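Local coordinates for Cas13d (uncultured Ruminococcus sp, PDB 6IV9), which binds a CRISPR RNA and, through its two HEPN domains, matures that guide and cleaves target RNA, at residues A[752-766]-A[771-785]. The protein carries 2 engineered substitutions. Sequence-based numbering, arbitrary orientation.
Sequences LERDFGLYKEIIPEL and LKNDYRILSQTLCEL
Ile777 O, in the helix that packs on helix 752-760, is gripped twice by one residue: by Thr781 N at 2.9 Å and by Thr781 OG1 at 2.7 Å, from opposite faces of the carbonyl plane. Spent on its own helix, the hydroxyl still meets the other segment through carbon, as Leu766 CD1 lies 3.5 Å from Thr781 OG1. Leu778 is the knob in the centre, set among Leu752, Asp755, Phe756 and Tyr759; its CD2 comes 3.7 Å from Tyr759 CD2, and its CG lies at the edge of the Phe756 ring. Leu771 CB sits over the centre of one face of that ring, a CH-pi contact 4.0 Å from the centroid; with CG of Phe756 anti to the backbone N (chi1 174°), the ring is laid against it, and the two side chains lie alongside each other, pointing opposite ways. A second CH-pi contact puts Leu782 CD1 over a face of the Tyr759 ring, toward its rim, while the hydroxyl of Tyr759 bonds to Leu149 O. At one end Leu752 CD2 meets the edge of the Tyr775 ring at CD1, 3.7 Å away, and Glu753 OE2 and Lys772 NZ form a salt bridge of 3.2 Å, weak as a hydrogen bond; Glu753 OE1 accepts from His293 N. At the other, Leu785 CD1 touches Ile763 CG2, and its CD2 packs against the carboxylate carbon of Glu765, whose OE2 pairs with Arg789. The end of long helix 713-760 leads through short 3-10 segments into helix 777-788, which runs on in a similar direction, the short axes 10.8 Å apart and crossing at 45°. Helix 152-160 touches Leu758 of the first helix, helix 801-813 meets Cys783 of the second, and helix 816-827 meets Tyr775 just before it.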
# COMPACT_ATOMS: atom_id res chain seq x y z
N LEU A 752 -15.77 -0.10 -12.20
CA LEU A 752 -17.13 -0.12 -12.78
C LEU A 752 -17.52 1.30 -13.18
O LEU A 752 -17.99 1.48 -14.27
CB LEU A 752 -18.10 -0.66 -11.73
CG LEU A 752 -19.58 -0.53 -12.07
CD1 LEU A 752 -19.91 -1.25 -13.36
CD2 LEU A 752 -20.45 -1.04 -10.94
N GLU A 753 -17.31 2.28 -12.31
CA GLU A 753 -17.66 3.67 -12.68
C GLU A 753 -16.81 4.12 -13.88
O GLU A 753 -17.34 4.70 -14.80
CB GLU A 753 -17.38 4.61 -11.51
CG GLU A 753 -18.22 4.34 -10.28
CD GLU A 753 -18.07 5.42 -9.22
OE1 GLU A 753 -17.23 6.28 -9.38
OE2 GLU A 753 -18.79 5.38 -8.25
N ARG A 754 -15.52 3.83 -13.85
CA ARG A 754 -14.61 4.22 -14.96
C ARG A 754 -15.02 3.52 -16.26
O ARG A 754 -15.12 4.17 -17.27
CB ARG A 754 -13.21 3.77 -14.56
CG ARG A 754 -12.16 3.85 -15.66
CD ARG A 754 -10.95 2.99 -15.36
NE ARG A 754 -11.18 1.61 -15.68
CZ ARG A 754 -10.40 0.61 -15.33
NH1 ARG A 754 -9.31 0.86 -14.64
NH2 ARG A 754 -10.70 -0.62 -15.67
N ASP A 755 -15.25 2.21 -16.20
CA ASP A 755 -15.61 1.38 -17.37
C ASP A 755 -16.98 1.81 -17.92
O ASP A 755 -17.12 1.90 -19.11
CB ASP A 755 -15.47 -0.11 -17.05
CG ASP A 755 -14.05 -0.54 -16.73
OD1 ASP A 755 -13.14 0.16 -17.12
OD2 ASP A 755 -13.89 -1.55 -16.10
N PHE A 756 -17.92 2.12 -17.04
CA PHE A 756 -19.26 2.56 -17.50
C PHE A 756 -19.10 3.85 -18.30
O PHE A 756 -19.67 3.96 -19.35
CB PHE A 756 -20.21 2.77 -16.33
CG PHE A 756 -21.54 3.36 -16.73
CD1 PHE A 756 -22.56 2.55 -17.20
CD2 PHE A 756 -21.76 4.71 -16.66
CE1 PHE A 756 -23.77 3.09 -17.56
CE2 PHE A 756 -22.97 5.26 -17.04
CZ PHE A 756 -23.98 4.44 -17.49
N GLY A 757 -18.28 4.76 -17.80
CA GLY A 757 -18.05 6.02 -18.53
C GLY A 757 -17.43 5.77 -19.89
O GLY A 757 -17.75 6.48 -20.80
N LEU A 758 -16.48 4.85 -19.99
CA LEU A 758 -15.85 4.55 -21.30
C LEU A 758 -16.82 3.83 -22.23
O LEU A 758 -16.96 4.23 -23.35
CB LEU A 758 -14.59 3.72 -21.08
CG LEU A 758 -13.45 4.47 -20.39
CD1 LEU A 758 -12.53 3.51 -19.67
CD2 LEU A 758 -12.69 5.32 -21.39
N TYR A 759 -17.52 2.83 -21.73
CA TYR A 759 -18.48 2.07 -22.57
C TYR A 759 -19.61 2.98 -23.06
O TYR A 759 -20.10 2.79 -24.14
CB TYR A 759 -19.04 0.89 -21.81
CG TYR A 759 -18.20 -0.36 -21.85
CD1 TYR A 759 -17.98 -1.04 -23.02
CD2 TYR A 759 -17.67 -0.88 -20.69
CE1 TYR A 759 -17.23 -2.19 -23.06
CE2 TYR A 759 -16.92 -2.03 -20.71
CZ TYR A 759 -16.70 -2.69 -21.90
OH TYR A 759 -15.97 -3.83 -21.90
N LYS A 760 -19.96 3.97 -22.26
CA LYS A 760 -21.09 4.88 -22.58
C LYS A 760 -20.79 5.62 -23.88
O LYS A 760 -21.72 5.96 -24.56
CB LYS A 760 -21.39 5.84 -21.43
CG LYS A 760 -22.70 6.58 -21.59
CD LYS A 760 -23.29 7.11 -20.33
CE LYS A 760 -24.53 7.93 -20.58
NZ LYS A 760 -24.97 8.65 -19.37
N GLU A 761 -19.53 5.90 -24.15
CA GLU A 761 -19.13 6.61 -25.38
C GLU A 761 -19.26 5.72 -26.61
O GLU A 761 -19.28 6.26 -27.70
CB GLU A 761 -17.71 7.13 -25.26
CG GLU A 761 -17.57 8.26 -24.27
CD GLU A 761 -18.49 9.43 -24.52
OE1 GLU A 761 -18.60 9.85 -25.67
OE2 GLU A 761 -19.09 9.93 -23.56
N ILE A 762 -19.29 4.40 -26.45
CA ILE A 762 -19.30 3.53 -27.66
C ILE A 762 -20.52 2.61 -27.72
O ILE A 762 -20.73 2.03 -28.78
CB ILE A 762 -17.98 2.76 -27.75
CG1 ILE A 762 -17.77 1.86 -26.54
CG2 ILE A 762 -16.83 3.73 -27.89
CD1 ILE A 762 -16.69 0.84 -26.74
N ILE A 763 -21.29 2.49 -26.64
CA ILE A 763 -22.50 1.62 -26.67
C ILE A 763 -23.73 2.53 -26.70
O ILE A 763 -24.03 3.15 -25.70
CB ILE A 763 -22.53 0.68 -25.45
CG1 ILE A 763 -21.20 -0.03 -25.23
CG2 ILE A 763 -23.68 -0.30 -25.57
CD1 ILE A 763 -20.89 -1.06 -26.25
N PRO A 764 -24.48 2.56 -27.81
CA PRO A 764 -25.67 3.40 -27.95
C PRO A 764 -26.73 3.06 -26.90
O PRO A 764 -27.33 3.93 -26.39
CB PRO A 764 -26.21 3.01 -29.33
CG PRO A 764 -24.98 2.58 -30.07
CD PRO A 764 -24.20 1.82 -29.03
N GLU A 765 -26.80 1.79 -26.53
CA GLU A 765 -27.80 1.28 -25.56
C GLU A 765 -27.64 1.92 -24.17
O GLU A 765 -28.59 1.88 -23.41
CB GLU A 765 -27.72 -0.24 -25.48
CG GLU A 765 -28.30 -0.93 -26.69
CD GLU A 765 -27.39 -0.99 -27.90
OE1 GLU A 765 -26.26 -0.57 -27.80
OE2 GLU A 765 -27.84 -1.45 -28.94
N LEU A 766 -26.46 2.45 -23.86
CA LEU A 766 -26.14 3.04 -22.54
C LEU A 766 -26.37 4.55 -22.60
O LEU A 766 -26.24 5.20 -21.60
CB LEU A 766 -24.65 2.78 -22.28
CG LEU A 766 -24.26 1.71 -21.27
CD1 LEU A 766 -25.29 0.62 -21.13
CD2 LEU A 766 -22.90 1.14 -21.57
N LEU A 771 -25.59 5.34 -13.99
CA LEU A 771 -25.11 4.09 -13.35
C LEU A 771 -25.73 3.88 -11.96
O LEU A 771 -26.18 2.79 -11.70
CB LEU A 771 -23.59 4.16 -13.23
CG LEU A 771 -22.96 2.98 -12.52
CD1 LEU A 771 -23.20 1.70 -13.27
CD2 LEU A 771 -21.48 3.22 -12.34
N LYS A 772 -25.82 4.93 -11.17
CA LYS A 772 -26.32 4.83 -9.77
C LYS A 772 -27.79 4.38 -9.72
O LYS A 772 -28.17 3.86 -8.70
CB LYS A 772 -25.99 6.09 -8.98
CG LYS A 772 -24.51 6.43 -8.94
CD LYS A 772 -24.06 7.24 -7.74
CE LYS A 772 -22.56 7.50 -7.69
NZ LYS A 772 -21.81 6.52 -8.50
N ASN A 773 -28.56 4.58 -10.79
CA ASN A 773 -29.97 4.12 -10.82
C ASN A 773 -29.99 2.60 -10.73
O ASN A 773 -30.92 2.07 -10.17
CB ASN A 773 -30.71 4.61 -12.06
CG ASN A 773 -30.98 6.10 -12.05
OD1 ASN A 773 -30.92 6.74 -11.01
ND2 ASN A 773 -31.27 6.67 -13.20
N ASP A 774 -29.04 1.95 -11.38
CA ASP A 774 -28.92 0.47 -11.35
C ASP A 774 -27.48 0.13 -11.68
O ASP A 774 -27.14 0.16 -12.84
CB ASP A 774 -29.90 -0.20 -12.31
CG ASP A 774 -29.98 -1.70 -12.15
OD1 ASP A 774 -29.17 -2.24 -11.42
OD2 ASP A 774 -30.85 -2.30 -12.75
N TYR A 775 -26.72 -0.30 -10.68
CA TYR A 775 -25.28 -0.63 -10.85
C TYR A 775 -25.09 -1.82 -11.80
O TYR A 775 -24.04 -1.92 -12.38
CB TYR A 775 -24.63 -0.86 -9.49
CG TYR A 775 -24.18 0.40 -8.80
CD1 TYR A 775 -22.96 0.98 -9.10
CD2 TYR A 775 -24.96 1.02 -7.86
CE1 TYR A 775 -22.54 2.13 -8.48
CE2 TYR A 775 -24.56 2.18 -7.22
CZ TYR A 775 -23.34 2.73 -7.53
OH TYR A 775 -22.94 3.87 -6.91
N ARG A 776 -26.12 -2.64 -11.97
CA ARG A 776 -26.02 -3.86 -12.81
C ARG A 776 -26.11 -3.54 -14.31
O ARG A 776 -25.90 -4.45 -15.08
CB ARG A 776 -27.13 -4.85 -12.47
CG ARG A 776 -27.24 -5.21 -11.00
CD ARG A 776 -28.51 -5.98 -10.72
NE ARG A 776 -29.69 -5.19 -11.02
CZ ARG A 776 -30.82 -5.68 -11.48
NH1 ARG A 776 -31.02 -6.98 -11.50
NH2 ARG A 776 -31.76 -4.87 -11.92
N ILE A 777 -26.35 -2.29 -14.68
CA ILE A 777 -26.63 -1.94 -16.10
C ILE A 777 -25.49 -2.30 -17.06
O ILE A 777 -25.79 -2.71 -18.16
CB ILE A 777 -27.08 -0.48 -16.22
CG1 ILE A 777 -27.62 -0.14 -17.61
CG2 ILE A 777 -25.97 0.47 -15.82
CD1 ILE A 777 -28.81 -0.94 -18.01
N LEU A 778 -24.23 -2.10 -16.66
CA LEU A 778 -23.13 -2.43 -17.60
C LEU A 778 -23.09 -3.93 -17.88
O LEU A 778 -23.08 -4.30 -19.03
CB LEU A 778 -21.83 -2.00 -16.93
CG LEU A 778 -20.77 -1.35 -17.82
CD1 LEU A 778 -19.39 -1.76 -17.40
CD2 LEU A 778 -21.01 -1.57 -19.29
N SER A 779 -23.07 -4.75 -16.85
CA SER A 779 -23.02 -6.21 -17.07
C SER A 779 -24.26 -6.68 -17.83
O SER A 779 -24.13 -7.49 -18.71
CB SER A 779 -22.91 -6.93 -15.77
OG SER A 779 -21.67 -6.67 -15.17
N GLN A 780 -25.42 -6.16 -17.46
CA GLN A 780 -26.69 -6.57 -18.09
C GLN A 780 -26.67 -6.19 -19.57
O GLN A 780 -26.91 -7.05 -20.40
CB GLN A 780 -27.79 -5.79 -17.38
CG GLN A 780 -29.20 -6.29 -17.59
CD GLN A 780 -30.11 -5.36 -16.82
OE1 GLN A 780 -30.33 -5.51 -15.62
NE2 GLN A 780 -30.59 -4.33 -17.49
N THR A 781 -26.31 -4.96 -19.87
CA THR A 781 -26.28 -4.49 -21.27
C THR A 781 -25.26 -5.28 -22.09
O THR A 781 -25.59 -5.70 -23.16
CB THR A 781 -25.98 -3.00 -21.33
OG1 THR A 781 -26.99 -2.34 -20.57
CG2 THR A 781 -25.98 -2.47 -22.74
N LEU A 782 -24.06 -5.48 -21.56
CA LEU A 782 -23.03 -6.23 -22.31
C LEU A 782 -23.44 -7.69 -22.51
O LEU A 782 -23.13 -8.22 -23.54
CB LEU A 782 -21.68 -6.09 -21.60
CG LEU A 782 -21.14 -4.67 -21.59
CD1 LEU A 782 -19.84 -4.59 -20.82
CD2 LEU A 782 -20.96 -4.16 -23.00
N CYS A 783 -24.05 -8.32 -21.51
CA CYS A 783 -24.49 -9.73 -21.66
C CYS A 783 -25.57 -9.81 -22.74
O CYS A 783 -25.48 -10.67 -23.58
CB CYS A 783 -25.02 -10.29 -20.36
SG CYS A 783 -23.74 -10.66 -19.13
N GLU A 784 -26.51 -8.87 -22.73
CA GLU A 784 -27.61 -8.87 -23.73
C GLU A 784 -27.03 -8.72 -25.14
O GLU A 784 -27.49 -9.42 -26.03
CB GLU A 784 -28.53 -7.69 -23.46
CG GLU A 784 -29.47 -7.90 -22.29
CD GLU A 784 -30.26 -6.66 -21.89
OE1 GLU A 784 -31.08 -6.78 -20.99
OE2 GLU A 784 -30.04 -5.60 -22.47
N LEU A 785 -26.05 -7.84 -25.32
CA LEU A 785 -25.43 -7.61 -26.64
C LEU A 785 -24.73 -8.89 -27.11
O LEU A 785 -24.76 -9.15 -28.29
CB LEU A 785 -24.47 -6.43 -26.58
CG LEU A 785 -25.13 -5.09 -26.35
CD1 LEU A 785 -24.11 -4.01 -26.09
CD2 LEU A 785 -26.02 -4.72 -27.52